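Local coordinates for protein aminotransferase (Paracoccus denitrificans, PDB 4GRX) that probably catalyses the transfer of amino groups as a pyridoxal-phosphate-dependent class III omega-aminotransferase, at residues D103-L108 with V340-A345; A365-A370 with A444-M449; M139-H144 with T228-F233; L156-A161 with T192-W197. All blocks are in the same frame, centred on the assembly; numbering follows the deposited sequence.

Followed from the N terminus, the chain shows how long loops are closed one within another. Helix 103-115 opens contact 1, helix 129-146 opens contact 3 and strand 154-158 opens contact 4. Residues 192-197 close contact 4 first, strand 229-234 then closes contact 3 around it, and helix 339-354 finally closes contact 1 around both. Contact 2 comes in series, joining helix 357-375, the next helix along, to the C-terminal helix 443-463; none of the loops cross. Contacts 3 and 4 touch, because strands 229-234 and 154-158 are neighbours in the seven-stranded sheet. Contacts 2 and 3 lie on opposite sides of the chain's centre, about 42 Å apart between centres.

Contact 1: residues D103-L108 with V340-A345; sequences DQTVML and VGCAIA
Cys342 is the first residue of 340-345 to meet the other helix, and it lodges between Gln104, Thr105 and Leu108. Its CB rests on the backbone of 103-108, 3.5 Å from Gln104 O and 4.2 Å from Leu108 CB. With SG turned anti to the carbonyl carbon (chi1 -74°), the sulfur reaches the Thr105 backbone, where Cys342 SG lies 3.7 Å from Thr105 CA. Thr105 CB points away from the partner helix; the Thr105 hydroxyl is engaged by Ser102 and Gly337 O, and its contact with the sulfur is van der Waals. Ala343 comes next, against the aliphatic part of Gln104. Gln104 CG approaches Ala343 CB to 3.6 Å, and a bend at chi2 (68°) lays the amide alongside the methyl, with Gln104 NE2 3.8 Å from Ala343 CB. An alanine in place of Gln104 would probably uncover the Ala343 methyl and open a gap towards Gln87, a residue of helix 78-90 that touches both Gln104 and Ala343. One turn beyond Cys342, Ala345 offers its CB to both branches of Leu108, CD1 at 3.7 Å and CD2 at 3.8 Å. The same leucine touches Met306, Tyr125, Leu346 and Ile349, so the interface runs on into the core. Trp19 of the second subunit packs on Asp103 and Met107. The axes of 103-108 and 340-345 cross at 40° with a closest approach of 8.1 Å, consistent with the small residues Cys342, Ala343 and Ala345. No hydrogen bond spans the two segments: cohesion comes from apolar and sulfur contacts, while helical bonds such as Leu108 N to Gln104 O stay within their own segment.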
loop_
_atom_site.group_PDB
_atom_site.type_symbol
_atom_site.label_atom_id
_atom_site.label_comp_id
_atom_site.label_asym_id
_atom_site.label_seq_id
_atom_site.Cartn_x
_atom_site.Cartn_y
_atom_site.Cartn_z
ATOM N N ASP A 103 5.853 19.678 7.166
ATOM C CA ASP A 103 4.952 20.833 7.012
ATOM C C ASP A 103 3.881 20.555 5.945
ATOM O O ASP A 103 2.707 20.927 6.084
ATOM C CB ASP A 103 5.738 22.137 6.707
ATOM C CG ASP A 103 6.790 21.996 5.564
ATOM O OD1 ASP A 103 7.025 20.894 5.005
ATOM O OD2 ASP A 103 7.407 23.035 5.233
ATOM N N GLN A 104 4.315 19.850 4.908
ATOM C CA GLN A 104 3.537 19.612 3.723
ATOM C C GLN A 104 2.331 18.720 4.048
ATOM O O GLN A 104 1.242 18.895 3.479
ATOM C CB GLN A 104 4.455 18.973 2.686
ATOM C CG GLN A 104 4.316 19.530 1.283
ATOM C CD GLN A 104 4.801 20.956 1.135
ATOM O OE1 GLN A 104 5.755 21.387 1.793
ATOM N NE2 GLN A 104 4.148 21.696 0.249
ATOM N N THR A 105 2.538 17.785 4.981
ATOM C CA THR A 105 1.481 16.924 5.534
ATOM C C THR A 105 0.425 17.775 6.240
ATOM O O THR A 105 -0.748 17.748 5.880
ATOM C CB THR A 105 2.055 15.864 6.523
ATOM O OG1 THR A 105 3.338 15.394 6.070
ATOM C CG2 THR A 105 1.105 14.668 6.671
ATOM N N VAL A 106 0.859 18.553 7.224
ATOM C CA VAL A 106 -0.029 19.447 7.955
ATOM C C VAL A 106 -0.857 20.294 6.984
ATOM O O VAL A 106 -2.030 20.587 7.243
ATOM C CB VAL A 106 0.748 20.340 8.954
ATOM C CG1 VAL A 106 -0.206 21.183 9.784
ATOM C CG2 VAL A 106 1.628 19.497 9.871
ATOM N N MET A 107 -0.256 20.658 5.854
ATOM C CA MET A 107 -0.946 21.465 4.851
ATOM C C MET A 107 -2.065 20.720 4.118
ATOM O O MET A 107 -3.204 21.195 4.055
ATOM C CB MET A 107 0.054 22.072 3.867
ATOM C CG MET A 107 0.712 23.357 4.358
ATOM S SD MET A 107 2.116 23.767 3.302
ATOM C CE MET A 107 2.568 25.389 3.949
ATOM N N LEU A 108 -1.746 19.546 3.580
ATOM C CA LEU A 108 -2.756 18.742 2.881
ATOM C C LEU A 108 -3.970 18.362 3.738
ATOM O O LEU A 108 -5.112 18.564 3.304
ATOM C CB LEU A 108 -2.145 17.505 2.239
ATOM C CG LEU A 108 -3.113 16.831 1.267
ATOM C CD1 LEU A 108 -3.331 17.679 0.024
ATOM C CD2 LEU A 108 -2.600 15.454 0.904
ATOM N N VAL A 340 6.832 14.726 -0.269
ATOM C CA VAL A 340 6.676 14.827 -1.712
ATOM C C VAL A 340 5.220 14.620 -2.155
ATOM O O VAL A 340 4.659 15.437 -2.891
ATOM C CB VAL A 340 7.630 13.877 -2.457
ATOM C CG1 VAL A 340 7.289 13.839 -3.937
ATOM C CG2 VAL A 340 9.074 14.329 -2.272
ATOM N N GLY A 341 4.607 13.541 -1.695
ATOM C CA GLY A 341 3.259 13.210 -2.122
ATOM C C GLY A 341 2.220 14.212 -1.693
ATOM O O GLY A 341 1.229 14.427 -2.389
ATOM N N CYS A 342 2.436 14.818 -0.532
ATOM C CA CYS A 342 1.502 15.796 -0.013
ATOM C C CYS A 342 1.565 17.079 -0.832
ATOM O O CYS A 342 0.523 17.597 -1.237
ATOM C CB CYS A 342 1.779 16.074 1.458
ATOM S SG CYS A 342 1.253 14.754 2.578
ATOM N N ALA A 343 2.784 17.565 -1.085
ATOM C CA ALA A 343 3.035 18.691 -1.988
ATOM C C ALA A 343 2.338 18.516 -3.326
ATOM O O ALA A 343 1.685 19.446 -3.814
ATOM C CB ALA A 343 4.526 18.864 -2.219
ATOM N N ILE A 344 2.485 17.323 -3.905
ATOM C CA ILE A 344 1.943 17.022 -5.221
ATOM C C ILE A 344 0.417 17.082 -5.209
ATOM O O ILE A 344 -0.218 17.621 -6.133
ATOM C CB ILE A 344 2.445 15.648 -5.719
ATOM C CG1 ILE A 344 3.939 15.736 -6.085
ATOM C CG2 ILE A 344 1.595 15.147 -6.881
ATOM C CD1 ILE A 344 4.587 14.418 -6.466
ATOM N N ALA A 345 -0.162 16.537 -4.150
ATOM C CA ALA A 345 -1.599 16.523 -3.993
ATOM C C ALA A 345 -2.140 17.956 -3.882
ATOM O O ALA A 345 -3.137 18.292 -4.519
ATOM C CB ALA A 345 -1.990 15.678 -2.791
#

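Contact 2: residues A365-A370 with A444-M449; sequences APRFEA and AQMDEM
Arg367 and Asp447 lie nearly perpendicular along their side chains, and their flat ends are turned 27° apart. Arg367 NH2 bonds to Asp447 OD2 at 3.0 Å with an N-H...O angle of 163°, close to the guanidinium plane and on the syn lone pair of OD2. Two weak bonds add to it, Arg367 NH2 to Asp447 OD1 and, longer, Arg367 NE to Asp447 OD2 (3.4 Å). The arginine reaches this far because it is extended from CG to NE, and it runs antiparallel alongside Met446, leaving Arg367 CD 3.7 Å from Met446 SD.

Further into the interface, two methionines converge on one ring. Met446 bends at chi3 and sets its CE 3.7 Å from Phe368 CD2, whereas Met449 stands across the phenylalanine side chain and brings its CE 3.9 Å from Phe368 CZ. Both are oblique Met-aromatic contacts, with Met446 SD 5.1 Å and Met449 SD 5.3 Å from the centroid of the Phe368 ring. Phe389 meets that ring edge to face, and Trp391 and Pro437 also pack against it.

The axes of 365-370 and 444-449 run nearly parallel, 11.0 Å apart at closest approach, bridged by long side chains. The helices pack beside the antiparallel sheet 381-387/390-395/432-435, which Phe368 and Met449 reach through Leu435, probably in the C-terminal domain. Polarisable thioethers fill the buried interior, while the exposed arginine pairs its charge with aspartate.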
loop_
_atom_site.group_PDB
_atom_site.type_symbol
_atom_site.label_atom_id
_atom_site.label_comp_id
_atom_site.label_asym_id
_atom_site.label_seq_id
_atom_site.Cartn_x
_atom_site.Cartn_y
_atom_site.Cartn_z
ATOM N N ALA A 365 -19.065 17.086 -21.120
ATOM C CA ALA A 365 -19.925 15.935 -20.809
ATOM C C ALA A 365 -21.097 15.772 -21.778
ATOM O O ALA A 365 -21.399 14.644 -22.174
ATOM C CB ALA A 365 -20.420 15.977 -19.364
ATOM N N PRO A 366 -21.765 16.883 -22.158
ATOM C CA PRO A 366 -22.847 16.765 -23.144
ATOM C C PRO A 366 -22.390 16.140 -24.456
ATOM O O PRO A 366 -23.028 15.204 -24.934
ATOM C CB PRO A 366 -23.269 18.218 -23.364
ATOM C CG PRO A 366 -23.000 18.861 -22.052
ATOM C CD PRO A 366 -21.710 18.249 -21.596
ATOM N N ARG A 367 -21.300 16.657 -25.023
ATOM C CA ARG A 367 -20.737 16.140 -26.269
ATOM C C ARG A 367 -20.283 14.669 -26.178
ATOM O O ARG A 367 -20.496 13.885 -27.120
ATOM C CB ARG A 367 -19.574 17.008 -26.701
ATOM C CG ARG A 367 -18.925 16.542 -27.984
ATOM C CD ARG A 367 -17.610 17.266 -28.215
ATOM N NE ARG A 367 -17.084 17.016 -29.554
ATOM C CZ ARG A 367 -17.364 17.778 -30.600
ATOM N NH1 ARG A 367 -18.163 18.824 -30.455
ATOM N NH2 ARG A 367 -16.856 17.492 -31.789
ATOM N N PHE A 368 -19.653 14.322 -25.050
ATOM C CA PHE A 368 -19.197 12.963 -24.740
ATOM C C PHE A 368 -20.390 12.025 -24.748
ATOM O O PHE A 368 -20.343 10.958 -25.356
ATOM C CB PHE A 368 -18.561 12.951 -23.349
ATOM C CG PHE A 368 -17.562 11.837 -23.114
ATOM C CD1 PHE A 368 -17.736 10.568 -23.669
ATOM C CD2 PHE A 368 -16.464 12.056 -22.282
ATOM C CE1 PHE A 368 -16.818 9.557 -23.436
ATOM C CE2 PHE A 368 -15.548 11.050 -22.027
ATOM C CZ PHE A 368 -15.725 9.796 -22.607
ATOM N N GLU A 369 -21.460 12.439 -24.074
ATOM C CA GLU A 369 -22.710 11.687 -24.043
ATOM C C GLU A 369 -23.375 11.542 -25.413
ATOM O O GLU A 369 -23.997 10.511 -25.702
ATOM C CB GLU A 369 -23.689 12.329 -23.066
ATOM C CG GLU A 369 -24.925 11.486 -22.811
ATOM C CD GLU A 369 -25.796 12.032 -21.706
ATOM O OE1 GLU A 369 -25.344 12.930 -20.964
ATOM O OE2 GLU A 369 -26.939 11.556 -21.587
ATOM N N ALA A 370 -23.247 12.575 -26.245
ATOM C CA ALA A 370 -23.776 12.537 -27.605
ATOM C C ALA A 370 -23.047 11.498 -28.468
ATOM O O ALA A 370 -23.678 10.777 -29.234
ATOM C CB ALA A 370 -23.715 13.915 -28.235
ATOM N N ALA A 444 -11.175 18.037 -30.087
ATOM C CA ALA A 444 -10.565 17.348 -31.230
ATOM C C ALA A 444 -10.078 15.965 -30.811
ATOM O O ALA A 444 -10.288 14.977 -31.512
ATOM C CB ALA A 444 -9.425 18.172 -31.811
ATOM N N GLN A 445 -9.444 15.904 -29.653
ATOM C CA GLN A 445 -9.027 14.638 -29.065
ATOM C C GLN A 445 -10.229 13.717 -28.764
ATOM O O GLN A 445 -10.149 12.494 -28.943
ATOM C CB GLN A 445 -8.187 14.910 -27.811
ATOM C CG GLN A 445 -6.850 15.566 -28.147
ATOM C CD GLN A 445 -6.151 16.244 -26.978
ATOM O OE1 GLN A 445 -6.646 16.278 -25.840
ATOM N NE2 GLN A 445 -4.973 16.793 -27.258
ATOM N N MET A 446 -11.343 14.302 -28.336
ATOM C CA MET A 446 -12.541 13.519 -28.050
ATOM C C MET A 446 -13.085 12.879 -29.326
ATOM O O MET A 446 -13.518 11.716 -29.323
ATOM C CB MET A 446 -13.607 14.359 -27.345
ATOM C CG MET A 446 -14.829 13.557 -26.949
ATOM S SD MET A 446 -16.136 14.559 -26.231
ATOM C CE MET A 446 -15.540 14.779 -24.558
ATOM N N ASP A 447 -13.046 13.643 -30.415
ATOM C CA ASP A 447 -13.380 13.132 -31.744
ATOM C C ASP A 447 -12.426 12.033 -32.182
ATOM O O ASP A 447 -12.853 11.051 -32.788
ATOM C CB ASP A 447 -13.394 14.265 -32.763
ATOM C CG ASP A 447 -14.572 15.175 -32.586
ATOM O OD1 ASP A 447 -14.706 16.129 -33.387
ATOM O OD2 ASP A 447 -15.365 14.938 -31.645
ATOM N N GLU A 448 -11.141 12.198 -31.876
ATOM C CA GLU A 448 -10.144 11.192 -32.223
ATOM C C GLU A 448 -10.478 9.857 -31.572
ATOM O O GLU A 448 -10.491 8.819 -32.237
ATOM C CB GLU A 448 -8.734 11.624 -31.811
ATOM C CG GLU A 448 -7.662 10.736 -32.426
ATOM C CD GLU A 448 -6.289 10.979 -31.860
ATOM O OE1 GLU A 448 -6.077 12.025 -31.225
ATOM O OE2 GLU A 448 -5.422 10.108 -32.057
ATOM N N MET A 449 -10.754 9.916 -30.269
ATOM C CA MET A 449 -11.132 8.760 -29.462
ATOM C C MET A 449 -12.365 8.033 -29.997
ATOM O O MET A 449 -12.355 6.810 -30.077
ATOM C CB MET A 449 -11.374 9.215 -28.027
ATOM C CG MET A 449 -11.971 8.172 -27.096
ATOM S SD MET A 449 -12.479 8.938 -25.547
ATOM C CE MET A 449 -13.927 9.850 -26.082
#

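Contact 3: residues M139-H144 with T228-F233; sequences MLWFLH and TIAGFF
Leu140 lies over the Ala230-Gly231 bend of the strand, its CD1 3.5 Å from Ala230 O and 3.9 Å from Gly231 CA. The same methyl comes obliquely to the Phe233 ring, with Leu140 CD1 4.0 Å from Phe233 CE1, so one leucine spans several residues of the strand. Trp141 brings only an edge: its CD1 is near the Ala230 methyl, while its NE1 bonds to the carbonyl of Arg153, whose side chain makes a cation-pi contact with the indole. One turn after Leu140, His144 supplies the polar link. With CG anti to the carbonyl carbon (chi1 -52°), the imidazole turns to the strand, and His144 NE2 donates to Ala230 O at 2.9 Å, in the carbonyl plane and on a lone pair. The bond is somewhat bent, at 147°, and Ala230 O is tilted from the ring plane. His144 CD2 packs 3.6 Å from Ala230 CB. A leucine in place of His144 would probably leave the buried Ala230 carbonyl without this donor. At 146° between the segments, helix 129-146 packs roughly antiparallel on the seven-stranded sheet at strand 229-234, the helix-on-sheet arrangement of an alpha/beta fold, consistent with the large domain of fold-type I pyridoxal-phosphate enzymes.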
loop_
_atom_site.group_PDB
_atom_site.type_symbol
_atom_site.label_atom_id
_atom_site.label_comp_id
_atom_site.label_asym_id
_atom_site.label_seq_id
_atom_site.Cartn_x
_atom_site.Cartn_y
_atom_site.Cartn_z
ATOM N N MET A 139 -10.155 0.515 11.362
ATOM C CA MET A 139 -10.656 1.641 12.132
ATOM C C MET A 139 -12.056 1.320 12.666
ATOM O O MET A 139 -12.332 1.515 13.846
ATOM C CB MET A 139 -10.704 2.878 11.255
ATOM C CG MET A 139 -9.975 4.084 11.812
ATOM S SD MET A 139 -9.577 5.194 10.434
ATOM C CE MET A 139 -8.028 5.913 10.973
ATOM N N LEU A 140 -12.930 0.800 11.806
ATOM C CA LEU A 140 -14.257 0.370 12.246
ATOM C C LEU A 140 -14.180 -0.712 13.343
ATOM O O LEU A 140 -14.824 -0.574 14.391
ATOM C CB LEU A 140 -15.118 -0.064 11.056
ATOM C CG LEU A 140 -15.419 1.034 10.021
ATOM C CD1 LEU A 140 -16.182 0.473 8.841
ATOM C CD2 LEU A 140 -16.196 2.193 10.627
ATOM N N TRP A 141 -13.369 -1.752 13.142
ATOM C CA TRP A 141 -13.214 -2.790 14.164
ATOM C C TRP A 141 -12.741 -2.258 15.484
ATOM O O TRP A 141 -13.331 -2.534 16.511
ATOM C CB TRP A 141 -12.273 -3.879 13.698
ATOM C CG TRP A 141 -12.798 -4.643 12.536
ATOM C CD1 TRP A 141 -14.112 -4.734 12.115
ATOM C CD2 TRP A 141 -12.031 -5.473 11.604
ATOM N NE1 TRP A 141 -14.205 -5.518 11.007
ATOM C CE2 TRP A 141 -12.992 -6.013 10.662
ATOM C CE3 TRP A 141 -10.688 -5.809 11.466
ATOM C CZ2 TRP A 141 -12.610 -6.850 9.622
ATOM C CZ3 TRP A 141 -10.310 -6.664 10.433
ATOM C CH2 TRP A 141 -11.250 -7.164 9.524
ATOM N N PHE A 142 -11.645 -1.506 15.456
ATOM C CA PHE A 142 -11.125 -0.767 16.614
ATOM C C PHE A 142 -12.244 0.013 17.309
ATOM O O PHE A 142 -12.444 -0.115 18.517
ATOM C CB PHE A 142 -10.005 0.174 16.127
ATOM C CG PHE A 142 -9.461 1.105 17.177
ATOM C CD1 PHE A 142 -9.699 2.481 17.091
ATOM C CD2 PHE A 142 -8.678 0.626 18.226
ATOM C CE1 PHE A 142 -9.197 3.350 18.037
ATOM C CE2 PHE A 142 -8.182 1.493 19.183
ATOM C CZ PHE A 142 -8.442 2.853 19.091
ATOM N N LEU A 143 -12.994 0.795 16.531
ATOM C CA LEU A 143 -13.987 1.696 17.074
ATOM C C LEU A 143 -15.153 0.980 17.786
ATOM O O LEU A 143 -15.428 1.260 18.953
ATOM C CB LEU A 143 -14.477 2.664 15.995
ATOM C CG LEU A 143 -15.487 3.715 16.466
ATOM C CD1 LEU A 143 -14.914 4.596 17.568
ATOM C CD2 LEU A 143 -15.968 4.547 15.298
ATOM N N HIS A 144 -15.830 0.061 17.107
ATOM C CA HIS A 144 -16.953 -0.661 17.727
ATOM C C HIS A 144 -16.532 -1.505 18.907
ATOM O O HIS A 144 -17.251 -1.573 19.922
ATOM C CB HIS A 144 -17.734 -1.475 16.693
ATOM C CG HIS A 144 -18.165 -0.669 15.488
ATOM N ND1 HIS A 144 -18.934 0.442 15.590
ATOM C CD2 HIS A 144 -17.894 -0.835 14.133
ATOM C CE1 HIS A 144 -19.154 0.950 14.369
ATOM N NE2 HIS A 144 -18.506 0.175 13.472
ATOM N N THR A 228 -23.763 -6.788 14.634
ATOM C CA THR A 228 -22.660 -7.526 14.011
ATOM C C THR A 228 -22.114 -6.851 12.745
ATOM O O THR A 228 -21.150 -7.348 12.143
ATOM C CB THR A 228 -23.026 -8.999 13.711
ATOM O OG1 THR A 228 -23.976 -9.060 12.637
ATOM C CG2 THR A 228 -23.581 -9.697 14.949
ATOM N N ILE A 229 -22.707 -5.710 12.359
ATOM C CA ILE A 229 -22.308 -5.035 11.120
ATOM C C ILE A 229 -21.579 -3.735 11.390
ATOM O O ILE A 229 -22.132 -2.825 12.000
ATOM C CB ILE A 229 -23.502 -4.787 10.184
ATOM C CG1 ILE A 229 -24.055 -6.119 9.688
ATOM C CG2 ILE A 229 -23.079 -3.928 9.001
ATOM C CD1 ILE A 229 -25.550 -6.090 9.462
ATOM N N ALA A 230 -20.346 -3.657 10.895
ATOM C CA ALA A 230 -19.409 -2.585 11.228
ATOM C C ALA A 230 -19.453 -1.409 10.266
ATOM O O ALA A 230 -19.121 -0.282 10.657
ATOM C CB ALA A 230 -17.993 -3.135 11.305
ATOM N N GLY A 231 -19.844 -1.667 9.017
ATOM C CA GLY A 231 -19.838 -0.629 7.999
ATOM C C GLY A 231 -20.465 -0.998 6.664
ATOM O O GLY A 231 -20.746 -2.170 6.387
ATOM N N PHE A 232 -20.681 0.036 5.845
ATOM C CA PHE A 232 -21.207 -0.073 4.485
ATOM C C PHE A 232 -20.359 0.832 3.609
ATOM O O PHE A 232 -20.292 2.053 3.826
ATOM C CB PHE A 232 -22.672 0.390 4.450
ATOM C CG PHE A 232 -23.267 0.496 3.063
ATOM C CD1 PHE A 232 -23.087 1.638 2.288
ATOM C CD2 PHE A 232 -24.042 -0.538 2.541
ATOM C CE1 PHE A 232 -23.646 1.738 1.014
ATOM C CE2 PHE A 232 -24.603 -0.446 1.277
ATOM C CZ PHE A 232 -24.397 0.693 0.504
ATOM N N PHE A 233 -19.687 0.238 2.631
ATOM C CA PHE A 233 -18.906 1.010 1.672
ATOM C C PHE A 233 -19.619 1.032 0.333
ATOM O O PHE A 233 -20.199 0.018 -0.085
ATOM C CB PHE A 233 -17.531 0.382 1.459
ATOM C CG PHE A 233 -16.634 0.443 2.649
ATOM C CD1 PHE A 233 -16.943 -0.267 3.822
ATOM C CD2 PHE A 233 -15.442 1.159 2.590
ATOM C CE1 PHE A 233 -16.097 -0.218 4.925
ATOM C CE2 PHE A 233 -14.596 1.205 3.686
ATOM C CZ PHE A 233 -14.917 0.519 4.849
#

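Contact 4: residues L156-A161 with T192-W197; sequences LTRWNA and TCPHYW
Asn160 and Cys193 are brought together by their first torsions: the cysteine sulfur stands anti to its own backbone N (chi1 170°), and the asparagine CG lies anti to the carbonyl carbon. Asn160 ND2 then donates to Cys193 SG at 3.6 Å, almost in the plane of the amide and nearly straight, with an N-H...S angle of 170°. A weak bond also links ND2 to Tyr199 OH. Cys193 CB sits against the backbone of the first segment, close to Trp159 O, and Trp159 CB packs 4.4 Å from Cys193 CB while its indole leads away.

Nearby, Arg158 is folded by bends at chi2 and chi3. Its CG lies 3.7 Å from Thr192 O; the arginine and proline side chains lie nearly perpendicular, and Pro194 CG stands oblique to the guanidinium, 3.5 Å from Arg158 NH1. That nitrogen bonds to Tyr250 OH, and Arg158 NH2 makes a weak bond to Glu235 O. Pro194 adds an apolar contact.

Both segments turn here, 156-161 through a type II turn from Arg158 to Ala161 and 192-197 through an inverse gamma turn centred on Pro194. The turn of 156-161 leads to Tyr162 of the delta-amino valeric acid pocket. A soft N-H...S bond and proline packing join the loops that follow two neighbouring parallel strands, 154-158 and 188-191, while Arg158 NH1 and NH2 find their hydrogen-bond partners outside the two segments.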
loop_
_atom_site.group_PDB
_atom_site.type_symbol
_atom_site.label_atom_id
_atom_site.label_comp_id
_atom_site.label_asym_id
_atom_site.label_seq_id
_atom_site.Cartn_x
_atom_site.Cartn_y
_atom_site.Cartn_z
ATOM N N LEU A 156 -20.470 -4.465 4.702
ATOM C CA LEU A 156 -21.401 -4.500 3.564
ATOM C C LEU A 156 -20.860 -3.741 2.367
ATOM O O LEU A 156 -20.485 -2.577 2.489
ATOM C CB LEU A 156 -22.760 -3.921 3.960
ATOM C CG LEU A 156 -23.363 -4.341 5.305
ATOM C CD1 LEU A 156 -24.673 -3.614 5.571
ATOM C CD2 LEU A 156 -23.596 -5.846 5.359
ATOM N N THR A 157 -20.808 -4.420 1.218
ATOM C CA THR A 157 -20.490 -3.793 -0.084
ATOM C C THR A 157 -21.463 -4.281 -1.152
ATOM O O THR A 157 -22.433 -4.971 -0.831
ATOM C CB THR A 157 -19.022 -4.005 -0.521
ATOM O OG1 THR A 157 -18.676 -5.393 -0.494
ATOM C CG2 THR A 157 -18.066 -3.241 0.393
ATOM N N ARG A 158 -21.231 -3.929 -2.416
ATOM C CA ARG A 158 -22.125 -4.389 -3.495
ATOM C C ARG A 158 -21.425 -5.287 -4.499
ATOM O O ARG A 158 -20.238 -5.117 -4.772
ATOM C CB ARG A 158 -22.748 -3.224 -4.277
ATOM C CG ARG A 158 -23.883 -2.467 -3.613
ATOM C CD ARG A 158 -23.360 -1.336 -2.753
ATOM N NE ARG A 158 -22.358 -0.521 -3.439
ATOM C CZ ARG A 158 -22.641 0.513 -4.234
ATOM N NH1 ARG A 158 -23.900 0.860 -4.476
ATOM N NH2 ARG A 158 -21.656 1.203 -4.794
ATOM N N TRP A 159 -22.187 -6.211 -5.075
ATOM C CA TRP A 159 -21.723 -6.949 -6.217
ATOM C C TRP A 159 -21.267 -5.963 -7.271
ATOM O O TRP A 159 -21.813 -4.866 -7.383
ATOM C CB TRP A 159 -22.792 -7.919 -6.726
ATOM C CG TRP A 159 -22.189 -8.945 -7.658
ATOM C CD1 TRP A 159 -22.451 -9.118 -9.018
ATOM C CD2 TRP A 159 -21.126 -9.916 -7.350
ATOM N NE1 TRP A 159 -21.677 -10.118 -9.535
ATOM C CE2 TRP A 159 -20.859 -10.638 -8.597
ATOM C CE3 TRP A 159 -20.410 -10.256 -6.209
ATOM C CZ2 TRP A 159 -19.907 -11.642 -8.679
ATOM C CZ3 TRP A 159 -19.456 -11.273 -6.300
ATOM C CH2 TRP A 159 -19.216 -11.954 -7.506
ATOM N N ASN A 160 -20.218 -6.323 -8.010
ATOM C CA ASN A 160 -19.538 -5.424 -8.950
ATOM C C ASN A 160 -18.741 -4.298 -8.286
ATOM O O ASN A 160 -18.101 -3.517 -8.985
ATOM C CB ASN A 160 -20.498 -4.852 -10.003
ATOM C CG ASN A 160 -21.090 -5.918 -10.917
ATOM O OD1 ASN A 160 -20.426 -6.885 -11.293
ATOM N ND2 ASN A 160 -22.349 -5.729 -11.300
ATOM N N ALA A 161 -18.760 -4.185 -6.958
ATOM C CA ALA A 161 -17.947 -3.151 -6.303
ATOM C C ALA A 161 -16.458 -3.430 -6.507
ATOM O O ALA A 161 -16.031 -4.590 -6.663
ATOM C CB ALA A 161 -18.256 -3.068 -4.823
ATOM N N THR A 192 -27.093 -6.616 -3.821
ATOM C CA THR A 192 -27.317 -6.428 -5.255
ATOM C C THR A 192 -26.761 -5.094 -5.749
ATOM O O THR A 192 -26.899 -4.046 -5.095
ATOM C CB THR A 192 -28.810 -6.496 -5.612
ATOM O OG1 THR A 192 -29.410 -7.592 -4.934
ATOM C CG2 THR A 192 -29.010 -6.685 -7.077
ATOM N N CYS A 193 -26.134 -5.148 -6.913
ATOM C CA CYS A 193 -25.595 -3.981 -7.563
ATOM C C CYS A 193 -26.750 -3.122 -8.130
ATOM O O CYS A 193 -27.594 -3.648 -8.856
ATOM C CB CYS A 193 -24.662 -4.436 -8.680
ATOM S SG CYS A 193 -24.157 -3.088 -9.757
ATOM N N PRO A 194 -26.791 -1.806 -7.806
ATOM C CA PRO A 194 -27.898 -0.946 -8.263
ATOM C C PRO A 194 -27.820 -0.568 -9.753
ATOM O O PRO A 194 -27.966 0.599 -10.116
ATOM C CB PRO A 194 -27.789 0.291 -7.358
ATOM C CG PRO A 194 -26.354 0.335 -6.935
ATOM C CD PRO A 194 -25.853 -1.087 -6.917
ATOM N N HIS A 195 -27.607 -1.570 -10.600
ATOM C CA HIS A 195 -27.545 -1.423 -12.041
ATOM C C HIS A 195 -28.878 -1.839 -12.560
ATOM O O HIS A 195 -29.172 -3.032 -12.707
ATOM C CB HIS A 195 -26.436 -2.319 -12.592
ATOM C CG HIS A 195 -26.138 -2.120 -14.064
ATOM N ND1 HIS A 195 -25.234 -2.872 -14.722
ATOM C CD2 HIS A 195 -26.670 -1.240 -15.004
ATOM C CE1 HIS A 195 -25.170 -2.477 -16.007
ATOM N NE2 HIS A 195 -26.049 -1.481 -16.179
ATOM N N TYR A 196 -29.709 -0.848 -12.838
ATOM C CA TYR A 196 -31.101 -1.079 -13.187
ATOM C C TYR A 196 -31.261 -1.909 -14.464
ATOM O O TYR A 196 -32.057 -2.839 -14.510
ATOM C CB TYR A 196 -31.852 0.260 -13.260
ATOM C CG TYR A 196 -33.269 0.123 -13.719
ATOM C CD1 TYR A 196 -33.722 0.784 -14.875
ATOM C CD2 TYR A 196 -34.166 -0.687 -13.020
ATOM C CE1 TYR A 196 -35.032 0.641 -15.310
ATOM C CE2 TYR A 196 -35.469 -0.839 -13.446
ATOM C CZ TYR A 196 -35.893 -0.175 -14.588
ATOM O OH TYR A 196 -37.187 -0.339 -14.991
ATOM N N TRP A 197 -30.472 -1.589 -15.481
ATOM C CA TRP A 197 -30.527 -2.262 -16.770
ATOM C C TRP A 197 -30.213 -3.731 -16.654
ATOM O O TRP A 197 -30.840 -4.553 -17.308
ATOM C CB TRP A 197 -29.570 -1.571 -17.727
ATOM C CG TRP A 197 -29.530 -2.149 -19.122
ATOM C CD1 TRP A 197 -30.346 -1.823 -20.192
ATOM C CD2 TRP A 197 -28.586 -3.153 -19.658
ATOM N NE1 TRP A 197 -29.997 -2.537 -21.303
ATOM C CE2 TRP A 197 -28.957 -3.353 -21.055
ATOM C CE3 TRP A 197 -27.520 -3.883 -19.132
ATOM C CZ2 TRP A 197 -28.283 -4.246 -21.878
ATOM C CZ3 TRP A 197 -26.844 -4.782 -19.973
ATOM C CH2 TRP A 197 -27.217 -4.954 -21.312
#